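Local coordinates for glycoside hydrolase family protein (PDB 6Q2F), which probably hydrolyses alpha-L-rhamnosides, removing terminal rhamnose from glycoside substrates as an alpha-L-rhamnosidase, at residues A45-P55 against V715-Q726; A651-D659 against T1120-R1128. All blocks are in the same frame, centred on the assembly; numbering follows the deposited sequence.

Contact 1: A45-P55 against V715-Q726; sequences AFKDPPSSARP and VDYIARSSLLLQ
F46, A53 and P55 pack with R720, L723 and I718 where the approach to the first strand of an eight-stranded parallel beta/alpha barrel lies along helix 712-726, which follows the last barrel strand. The main polar link is R720, whose extended chain reaches the C-terminal end of helix 42-47. Its NE donates to F46 O at 2.8 Å and its NH2 to K47 O at 2.9 Å, both carbonyls lying in the guanidinium plane. Arginine suits a helix end, where such carbonyls lack onward helical partners. R720 CD also makes a CH-pi contact over the F46 ring, 4.2 Å from its centroid; with CG anti to the backbone N (chi1 -167°), the ring is turned so that one face meets this CD, while L723 CD2 lies at its edge.

Apolar packing runs from L723 toward the N-terminal part of the helix. A53 CB meets L723 CB at 3.7 Å, and the P55 ring rests on V715 CG1 and I718 CG2. Small A719 lets the loop approach closely, its CA making a CH...O contact of 3.3 Å with A53 O.

R54 NH1 makes a long salt bridge to D716 OD1, 3.6 Å, its hydrogen bond going to G82 O, while D716 pairs with R712. Q726 NE2 reaches S52 O and is also held by N673 O. Finally, one water donates to both A53 O, at 2.6 Å, and S722 OG, at 2.7 Å.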
loop_
_atom_site.group_PDB
_atom_site.type_symbol
_atom_site.label_atom_id
_atom_site.label_comp_id
_atom_site.label_asym_id
_atom_site.label_seq_id
_atom_site.Cartn_x
_atom_site.Cartn_y
_atom_site.Cartn_z
ATOM N N ALA A 45 -22.080 -19.184 -13.392
ATOM C CA ALA A 45 -20.730 -18.723 -13.093
ATOM C C ALA A 45 -20.478 -18.746 -11.592
ATOM O O ALA A 45 -19.383 -19.099 -11.144
ATOM C CB ALA A 45 -20.510 -17.320 -13.665
ATOM N N PHE A 46 -21.490 -18.372 -10.795
ATOM C CA PHE A 46 -21.321 -18.399 -9.343
ATOM C C PHE A 46 -21.112 -19.816 -8.838
ATOM O O PHE A 46 -20.333 -20.031 -7.905
ATOM C CB PHE A 46 -22.531 -17.757 -8.676
ATOM C CG PHE A 46 -22.352 -17.453 -7.217
ATOM C CD1 PHE A 46 -21.420 -16.524 -6.796
ATOM C CD2 PHE A 46 -23.154 -18.067 -6.272
ATOM C CE1 PHE A 46 -21.269 -16.219 -5.444
ATOM C CE2 PHE A 46 -23.018 -17.771 -4.917
ATOM C CZ PHE A 46 -22.070 -16.836 -4.506
ATOM N N LYS A 47 -21.772 -20.797 -9.442
ATOM C CA LYS A 47 -21.528 -22.172 -9.027
ATOM C C LYS A 47 -20.092 -22.603 -9.348
ATOM O O LYS A 47 -19.411 -23.186 -8.493
ATOM C CB LYS A 47 -22.545 -23.108 -9.675
ATOM C CG LYS A 47 -22.650 -24.445 -8.959
ATOM C CD LYS A 47 -22.720 -24.249 -7.437
ATOM C CE LYS A 47 -22.876 -25.574 -6.698
ATOM N NZ LYS A 47 -21.750 -26.511 -7.007
ATOM N N ASP A 48 -19.609 -22.299 -10.567
ATOM C CA ASP A 48 -18.268 -22.687 -11.038
ATOM C C ASP A 48 -17.565 -21.490 -11.666
ATOM O O ASP A 48 -17.629 -21.278 -12.882
ATOM C CB ASP A 48 -18.333 -23.838 -12.040
ATOM C CG ASP A 48 -18.918 -25.099 -11.433
ATOM O OD1 ASP A 48 -18.198 -25.795 -10.673
ATOM O OD2 ASP A 48 -20.106 -25.387 -11.712
ATOM N N PRO A 49 -16.865 -20.698 -10.857
ATOM C CA PRO A 49 -16.360 -19.415 -11.345
ATOM C C PRO A 49 -15.398 -19.590 -12.488
ATOM O O PRO A 49 -14.667 -20.599 -12.570
ATOM C CB PRO A 49 -15.665 -18.830 -10.105
ATOM C CG PRO A 49 -16.439 -19.406 -8.962
ATOM C CD PRO A 49 -16.881 -20.786 -9.388
ATOM N N PRO A 50 -15.365 -18.647 -13.428
ATOM C CA PRO A 50 -14.371 -18.697 -14.502
ATOM C C PRO A 50 -12.995 -18.283 -13.996
ATOM O O PRO A 50 -12.838 -17.766 -12.890
ATOM C CB PRO A 50 -14.912 -17.708 -15.537
ATOM C CG PRO A 50 -15.642 -16.678 -14.691
ATOM C CD PRO A 50 -16.159 -17.413 -13.457
ATOM N N SER A 51 -11.987 -18.518 -14.849
ATOM C CA SER A 51 -10.597 -18.188 -14.514
ATOM C C SER A 51 -10.443 -16.745 -14.055
ATOM O O SER A 51 -9.709 -16.459 -13.104
ATOM C CB SER A 51 -9.690 -18.435 -15.721
ATOM O OG SER A 51 -10.098 -19.605 -16.404
ATOM N N SER A 52 -11.127 -15.822 -14.719
ATOM C CA SER A 52 -11.015 -14.413 -14.367
ATOM C C SER A 52 -11.410 -14.139 -12.922
ATOM O O SER A 52 -11.013 -13.113 -12.361
ATOM C CB SER A 52 -11.901 -13.583 -15.305
ATOM O OG SER A 52 -13.258 -13.972 -15.174
ATOM N N ALA A 53 -12.223 -15.002 -12.321
ATOM C CA ALA A 53 -12.638 -14.789 -10.943
ATOM C C ALA A 53 -11.729 -15.485 -9.945
ATOM O O ALA A 53 -11.831 -15.218 -8.745
ATOM C CB ALA A 53 -14.086 -15.264 -10.739
ATOM N N ARG A 54 -10.842 -16.338 -10.404
ATOM C CA ARG A 54 -10.105 -17.169 -9.466
ATOM C C ARG A 54 -8.873 -16.426 -8.950
ATOM O O ARG A 54 -8.223 -15.705 -9.706
ATOM C CB ARG A 54 -9.720 -18.475 -10.142
ATOM C CG ARG A 54 -10.954 -19.280 -10.483
ATOM C CD ARG A 54 -10.684 -20.605 -11.188
ATOM N NE ARG A 54 -11.948 -21.345 -11.211
ATOM C CZ ARG A 54 -12.500 -21.885 -10.120
ATOM N NH1 ARG A 54 -11.885 -21.770 -8.937
ATOM N NH2 ARG A 54 -13.668 -22.516 -10.209
ATOM N N PRO A 55 -8.548 -16.551 -7.666
ATOM C CA PRO A 55 -7.464 -15.747 -7.116
ATOM C C PRO A 55 -6.117 -16.221 -7.631
ATOM O O PRO A 55 -5.946 -17.357 -8.090
ATOM C CB PRO A 55 -7.578 -15.972 -5.606
ATOM C CG PRO A 55 -8.052 -17.382 -5.511
ATOM C CD PRO A 55 -9.055 -17.511 -6.668
ATOM N N VAL A 715 -10.674 -21.679 -1.747
ATOM C CA VAL A 715 -10.396 -20.916 -2.962
ATOM C C VAL A 715 -11.693 -20.642 -3.722
ATOM O O VAL A 715 -11.871 -19.563 -4.301
ATOM C CB VAL A 715 -9.352 -21.652 -3.821
ATOM C CG1 VAL A 715 -9.070 -20.892 -5.115
ATOM C CG2 VAL A 715 -8.043 -21.846 -3.020
ATOM N N ASP A 716 -12.630 -21.605 -3.711
ATOM C CA ASP A 716 -13.924 -21.383 -4.355
ATOM C C ASP A 716 -14.672 -20.235 -3.690
ATOM O O ASP A 716 -15.370 -19.462 -4.350
ATOM C CB ASP A 716 -14.776 -22.651 -4.288
ATOM C CG ASP A 716 -14.413 -23.683 -5.346
ATOM O OD1 ASP A 716 -13.827 -23.332 -6.383
ATOM O OD2 ASP A 716 -14.778 -24.855 -5.145
ATOM N N TYR A 717 -14.567 -20.132 -2.369
ATOM C CA TYR A 717 -15.189 -19.024 -1.659
ATOM C C TYR A 717 -14.621 -17.700 -2.134
ATOM O O TYR A 717 -15.370 -16.738 -2.376
ATOM C CB TYR A 717 -14.971 -19.214 -0.158
ATOM C CG TYR A 717 -15.349 -18.029 0.692
ATOM C CD1 TYR A 717 -14.436 -16.996 0.941
ATOM C CD2 TYR A 717 -16.615 -17.939 1.248
ATOM C CE1 TYR A 717 -14.789 -15.921 1.742
ATOM C CE2 TYR A 717 -16.969 -16.877 2.043
ATOM C CZ TYR A 717 -16.061 -15.873 2.279
ATOM O OH TYR A 717 -16.437 -14.841 3.085
ATOM N N ILE A 718 -13.299 -17.642 -2.299
ATOM C CA ILE A 718 -12.664 -16.429 -2.802
ATOM C C ILE A 718 -13.045 -16.183 -4.253
ATOM O O ILE A 718 -13.338 -15.045 -4.647
ATOM C CB ILE A 718 -11.144 -16.533 -2.630
ATOM C CG1 ILE A 718 -10.790 -16.631 -1.134
ATOM C CG2 ILE A 718 -10.443 -15.347 -3.333
ATOM C CD1 ILE A 718 -9.319 -17.067 -0.862
ATOM N N ALA A 719 -13.062 -17.241 -5.071
ATOM C CA ALA A 719 -13.409 -17.080 -6.480
ATOM C C ALA A 719 -14.866 -16.664 -6.657
ATOM O O ALA A 719 -15.181 -15.870 -7.548
ATOM C CB ALA A 719 -13.142 -18.379 -7.239
ATOM N N ARG A 720 -15.776 -17.209 -5.842
ATOM C CA ARG A 720 -17.180 -16.838 -5.984
ATOM C C ARG A 720 -17.411 -15.407 -5.542
ATOM O O ARG A 720 -18.189 -14.672 -6.156
ATOM C CB ARG A 720 -18.085 -17.776 -5.181
ATOM C CG ARG A 720 -18.114 -19.161 -5.729
ATOM C CD ARG A 720 -19.197 -20.002 -5.083
ATOM N NE ARG A 720 -19.250 -21.316 -5.697
ATOM C CZ ARG A 720 -18.913 -22.427 -5.064
ATOM N NH1 ARG A 720 -18.519 -22.366 -3.800
ATOM N NH2 ARG A 720 -18.971 -23.593 -5.684
ATOM N N SER A 721 -16.769 -15.006 -4.452
ATOM C CA SER A 721 -16.905 -13.639 -3.983
ATOM C C SER A 721 -16.337 -12.671 -5.007
ATOM O O SER A 721 -16.943 -11.637 -5.301
ATOM C CB SER A 721 -16.197 -13.498 -2.638
ATOM O OG SER A 721 -16.831 -14.302 -1.665
ATOM N N SER A 722 -15.166 -13.005 -5.563
ATOM C CA SER A 722 -14.528 -12.152 -6.558
ATOM C C SER A 722 -15.414 -12.004 -7.785
ATOM O O SER A 722 -15.529 -10.911 -8.344
ATOM C CB SER A 722 -13.174 -12.744 -6.965
ATOM O OG SER A 722 -12.320 -12.923 -5.840
ATOM N N LEU A 723 -16.050 -13.104 -8.217
ATOM C CA LEU A 723 -16.906 -13.055 -9.402
ATOM C C LEU A 723 -17.981 -11.985 -9.256
ATOM O O LEU A 723 -18.114 -11.095 -10.113
ATOM C CB LEU A 723 -17.546 -14.427 -9.653
ATOM C CG LEU A 723 -18.688 -14.402 -10.670
ATOM C CD1 LEU A 723 -18.166 -14.120 -12.101
ATOM C CD2 LEU A 723 -19.548 -15.671 -10.619
ATOM N N LEU A 724 -18.762 -12.059 -8.171
ATOM C CA LEU A 724 -19.819 -11.068 -7.973
ATOM C C LEU A 724 -19.230 -9.673 -7.814
ATOM O O LEU A 724 -19.785 -8.691 -8.328
ATOM C CB LEU A 724 -20.661 -11.442 -6.765
ATOM C CG LEU A 724 -21.358 -12.819 -6.826
ATOM C CD1 LEU A 724 -22.387 -13.011 -5.691
ATOM C CD2 LEU A 724 -22.087 -12.945 -8.145
ATOM N N LEU A 725 -18.079 -9.568 -7.131
ATOM C CA LEU A 725 -17.447 -8.279 -6.892
ATOM C C LEU A 725 -16.712 -7.742 -8.119
ATOM O O LEU A 725 -16.211 -6.613 -8.088
ATOM C CB LEU A 725 -16.527 -8.384 -5.679
ATOM C CG LEU A 725 -17.410 -8.532 -4.409
ATOM C CD1 LEU A 725 -16.576 -8.932 -3.190
ATOM C CD2 LEU A 725 -18.102 -7.209 -4.115
ATOM N N GLN A 726 -16.672 -8.492 -9.211
ATOM C CA GLN A 726 -16.240 -7.937 -10.492
ATOM C C GLN A 726 -17.402 -7.617 -11.420
ATOM O O GLN A 726 -17.190 -7.016 -12.473
ATOM C CB GLN A 726 -15.293 -8.920 -11.205
ATOM C CG GLN A 726 -13.997 -9.186 -10.464
ATOM C CD GLN A 726 -13.178 -10.309 -11.089
ATOM O OE1 GLN A 726 -13.415 -10.711 -12.229
ATOM N NE2 GLN A 726 -12.205 -10.819 -10.338
HETATM O O HOH W 1 -19.260 -26.647 -4.957
HETATM O O HOH W 2 -9.723 -12.646 -9.905
HETATM O O HOH W 3 -14.755 -12.884 -13.274
HETATM O O HOH W 4 -10.240 -13.819 -7.291
#

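Contact 2: A651-D659 against T1120-R1128; sequences APWAFAPKD and TYRADAPLR
P652 and T1120 bring the two backbones nearest, with CA atoms 6.0 Å apart, at the type II beta turn A651-A654; the second segment then loops away and comes back at R1128, whose CA lies 9.0 Å from that of A654, and Y1121 and R1128 bridge the space between. Proline suits the second position of the turn because its ring fixes phi, and W653 takes the positive phi of 49° that a type II turn requires at the third. The peptide carbonyl between them does not close the turn, and Y1121 OH donates to this P652 O at 2.6 Å. The oxygen lies near the plane of the phenol ring, at its edge, while P652 CB rests 3.9 Å from Y1121 CE2.

T1120 slides past the proline, its CB 3.7 Å from P652 CB. Its methyl CG2 meets the indole edge of W653 at CZ3; that indole also stacks with Y700 and takes W1098 edge-to-face.

Farther along, D659 in the first turn of helix 657-670 meets R1128. OD2 accepts from R1128 NH2 at 3.0 Å on its syn lone pair and from A656 N, also at 3.0 Å, on its anti lone pair; NH1 adds a weak bond. The planes stand 81° apart and the bonding is end-on through OD2, D659 OD1 staying 4.1 Å from R1128 NH1 and NH2.

R1128 NH2 also forms a salt bridge to D1056, so two carboxylates share its positive charge and probably hold the guanidinium in place. With an alanine here instead of D659, the loss of the carboxylate would probably leave A656 N without its acceptor and R1128 to D1056 alone, freer to turn. Gripped by A656 N and R1128 together, OD2 couples the start of helix 657-670 to the galactose-binding-like domain.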
loop_
_atom_site.group_PDB
_atom_site.type_symbol
_atom_site.label_atom_id
_atom_site.label_comp_id
_atom_site.label_asym_id
_atom_site.label_seq_id
_atom_site.Cartn_x
_atom_site.Cartn_y
_atom_site.Cartn_z
ATOM N N ALA A 651 4.220 -15.976 12.413
ATOM C CA ALA A 651 3.096 -16.853 12.751
ATOM C C ALA A 651 3.212 -18.124 11.920
ATOM O O ALA A 651 2.402 -18.381 11.023
ATOM C CB ALA A 651 1.761 -16.140 12.521
ATOM N N PRO A 652 4.213 -18.955 12.209
ATOM C CA PRO A 652 4.536 -20.099 11.334
ATOM C C PRO A 652 3.382 -21.080 11.180
ATOM O O PRO A 652 2.948 -21.711 12.145
ATOM C CB PRO A 652 5.725 -20.754 12.043
ATOM C CG PRO A 652 6.199 -19.753 13.033
ATOM C CD PRO A 652 5.032 -18.936 13.427
ATOM N N TRP A 653 2.912 -21.231 9.940
ATOM C CA TRP A 653 1.871 -22.199 9.581
ATOM C C TRP A 653 0.666 -22.135 10.518
ATOM O O TRP A 653 -0.064 -23.113 10.691
ATOM C CB TRP A 653 2.444 -23.619 9.513
ATOM C CG TRP A 653 3.332 -23.783 8.294
ATOM C CD1 TRP A 653 2.933 -24.157 7.041
ATOM C CD2 TRP A 653 4.746 -23.532 8.207
ATOM N NE1 TRP A 653 4.010 -24.167 6.190
ATOM C CE2 TRP A 653 5.132 -23.785 6.876
ATOM C CE3 TRP A 653 5.722 -23.134 9.129
ATOM C CZ2 TRP A 653 6.452 -23.636 6.436
ATOM C CZ3 TRP A 653 7.033 -22.977 8.688
ATOM C CH2 TRP A 653 7.385 -23.226 7.355
ATOM N N ALA A 654 0.401 -20.956 11.084
ATOM C CA ALA A 654 -0.658 -20.804 12.075
ATOM C C ALA A 654 -1.988 -20.341 11.470
ATOM O O ALA A 654 -2.728 -19.579 12.101
ATOM C CB ALA A 654 -0.190 -19.859 13.182
ATOM N N PHE A 655 -2.334 -20.806 10.276
ATOM C CA PHE A 655 -3.570 -20.359 9.649
ATOM C C PHE A 655 -4.253 -21.494 8.909
ATOM O O PHE A 655 -3.631 -22.215 8.128
ATOM C CB PHE A 655 -3.319 -19.194 8.645
ATOM C CG PHE A 655 -2.615 -18.018 9.233
ATOM C CD1 PHE A 655 -1.222 -17.960 9.238
ATOM C CD2 PHE A 655 -3.341 -16.954 9.760
ATOM C CE1 PHE A 655 -0.558 -16.843 9.765
ATOM C CE2 PHE A 655 -2.694 -15.832 10.290
ATOM C CZ PHE A 655 -1.302 -15.772 10.291
ATOM N N ALA A 656 -5.535 -21.629 9.167
ATOM C CA ALA A 656 -6.462 -22.402 8.370
ATOM C C ALA A 656 -7.490 -21.414 7.843
ATOM O O ALA A 656 -7.545 -20.275 8.318
ATOM C CB ALA A 656 -7.130 -23.505 9.205
ATOM N N PRO A 657 -8.303 -21.790 6.851
ATOM C CA PRO A 657 -9.257 -20.814 6.288
ATOM C C PRO A 657 -10.139 -20.167 7.341
ATOM O O PRO A 657 -10.513 -18.995 7.197
ATOM C CB PRO A 657 -10.060 -21.660 5.296
ATOM C CG PRO A 657 -9.095 -22.734 4.882
ATOM C CD PRO A 657 -8.350 -23.078 6.133
ATOM N N LYS A 658 -10.413 -20.867 8.423
ATOM C CA LYS A 658 -11.228 -20.317 9.483
ATOM C C LYS A 658 -10.576 -19.055 10.042
ATOM O O LYS A 658 -11.243 -18.162 10.436
ATOM C CB LYS A 658 -11.568 -21.359 10.563
ATOM C CG LYS A 658 -10.669 -21.377 11.769
ATOM C CD LYS A 658 -10.787 -22.655 12.577
ATOM C CE LYS A 658 -12.205 -22.929 13.065
ATOM N NZ LYS A 658 -12.312 -23.719 14.308
ATOM N N ASP A 659 -9.264 -19.007 10.056
ATOM C CA ASP A 659 -8.550 -17.836 10.548
ATOM C C ASP A 659 -8.412 -16.744 9.504
ATOM O O ASP A 659 -8.096 -15.603 9.856
ATOM C CB ASP A 659 -7.148 -18.219 11.002
ATOM C CG ASP A 659 -7.163 -19.319 12.029
ATOM O OD1 ASP A 659 -7.643 -19.043 13.141
ATOM O OD2 ASP A 659 -6.700 -20.432 11.712
ATOM N N THR A 1120 10.363 -22.776 14.689
ATOM C CA THR A 1120 9.041 -22.166 14.646
ATOM C C THR A 1120 8.406 -22.048 16.022
ATOM O O THR A 1120 7.966 -20.963 16.410
ATOM C CB THR A 1120 8.116 -22.968 13.710
ATOM O OG1 THR A 1120 7.938 -24.288 14.233
ATOM C CG2 THR A 1120 8.709 -23.068 12.300
ATOM N N TYR A 1121 8.349 -23.134 16.782
ATOM C CA TYR A 1121 7.703 -23.111 18.083
ATOM C C TYR A 1121 8.609 -23.705 19.142
ATOM O O TYR A 1121 9.418 -24.590 18.868
ATOM C CB TYR A 1121 6.367 -23.870 18.060
ATOM C CG TYR A 1121 5.362 -23.211 17.162
ATOM C CD1 TYR A 1121 4.539 -22.206 17.639
ATOM C CD2 TYR A 1121 5.257 -23.567 15.822
ATOM C CE1 TYR A 1121 3.627 -21.583 16.812
ATOM C CE2 TYR A 1121 4.354 -22.952 14.990
ATOM C CZ TYR A 1121 3.538 -21.958 15.491
ATOM O OH TYR A 1121 2.632 -21.336 14.664
ATOM N N ARG A 1122 8.459 -23.193 20.357
ATOM C CA ARG A 1122 9.058 -23.803 21.531
ATOM C C ARG A 1122 8.221 -24.995 21.974
ATOM O O ARG A 1122 7.024 -25.075 21.692
ATOM C CB ARG A 1122 9.160 -22.788 22.670
ATOM C CG ARG A 1122 9.754 -21.454 22.270
ATOM C CD ARG A 1122 9.107 -20.318 23.057
ATOM N NE ARG A 1122 8.960 -20.665 24.469
ATOM C CZ ARG A 1122 9.948 -20.608 25.357
ATOM N NH1 ARG A 1122 11.159 -20.208 24.983
ATOM N NH2 ARG A 1122 9.728 -20.947 26.623
ATOM N N ALA A 1123 8.861 -25.929 22.676
ATOM C CA ALA A 1123 8.122 -27.059 23.219
ATOM C C ALA A 1123 7.029 -26.609 24.179
ATOM O O ALA A 1123 6.077 -27.359 24.406
ATOM C CB ALA A 1123 9.084 -28.030 23.913
ATOM N N ASP A 1124 7.156 -25.394 24.732
ATOM C CA ASP A 1124 6.109 -24.798 25.561
ATOM C C ASP A 1124 4.797 -24.653 24.811
ATOM O O ASP A 1124 3.724 -24.737 25.420
ATOM C CB ASP A 1124 6.503 -23.392 26.020
ATOM C CG ASP A 1124 7.810 -23.346 26.723
ATOM O OD1 ASP A 1124 8.775 -23.986 26.247
ATOM O OD2 ASP A 1124 7.868 -22.631 27.743
ATOM N N ALA A 1125 4.876 -24.375 23.504
ATOM C CA ALA A 1125 3.823 -23.674 22.786
ATOM C C ALA A 1125 2.482 -24.368 22.988
ATOM O O ALA A 1125 2.422 -25.607 22.980
ATOM C CB ALA A 1125 4.152 -23.576 21.298
ATOM N N PRO A 1126 1.414 -23.618 23.226
ATOM C CA PRO A 1126 0.099 -24.240 23.389
ATOM C C PRO A 1126 -0.382 -24.815 22.063
ATOM O O PRO A 1126 -0.231 -24.194 21.006
ATOM C CB PRO A 1126 -0.778 -23.072 23.851
ATOM C CG PRO A 1126 -0.117 -21.871 23.252
ATOM C CD PRO A 1126 1.360 -22.150 23.294
ATOM N N LEU A 1127 -0.943 -26.022 22.120
ATOM C CA LEU A 1127 -1.460 -26.652 20.912
ATOM C C LEU A 1127 -2.747 -25.975 20.441
ATOM O O LEU A 1127 -3.447 -25.314 21.206
ATOM C CB LEU A 1127 -1.726 -28.136 21.144
ATOM C CG LEU A 1127 -0.524 -28.989 21.520
ATOM C CD1 LEU A 1127 -0.969 -30.443 21.709
ATOM C CD2 LEU A 1127 0.540 -28.878 20.452
ATOM N N ARG A 1128 -3.047 -26.139 19.136
ATOM C CA ARG A 1128 -4.340 -25.681 18.644
ATOM C C ARG A 1128 -5.369 -26.802 18.776
ATOM O O ARG A 1128 -5.028 -27.976 18.621
ATOM C CB ARG A 1128 -4.242 -25.245 17.179
ATOM C CG ARG A 1128 -3.491 -23.926 16.963
ATOM C CD ARG A 1128 -3.234 -23.636 15.496
ATOM N NE ARG A 1128 -4.459 -23.681 14.706
ATOM C CZ ARG A 1128 -4.997 -22.645 14.062
ATOM N NH1 ARG A 1128 -4.419 -21.444 14.096
ATOM N NH2 ARG A 1128 -6.117 -22.821 13.369
#

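Overall arrangement
From the N terminus, the chain first passes through 45-55, before barrel strand 56-62, and goes on round the barrel, with a long beta-sheet insertion between strands 127-131 and 497-502, to 651-659, which joins strand 642-649 to helix 657-670. After the last barrel strand, 674-677, helix 712-726 returns to the starting segment, and contact 1 closes the first loop. An alpha/beta region and then beta domains follow, until at 1120-1128 contact 2 closes the second loop. The two loops cross. Contact 1 ties the barrel's beginning to its end; contact 2 ties the barrel to the galactose-binding-like domain. Helix 657-670 connects them: its first turn carries D659, and farther along I664 and F668 pack against helix 712-726.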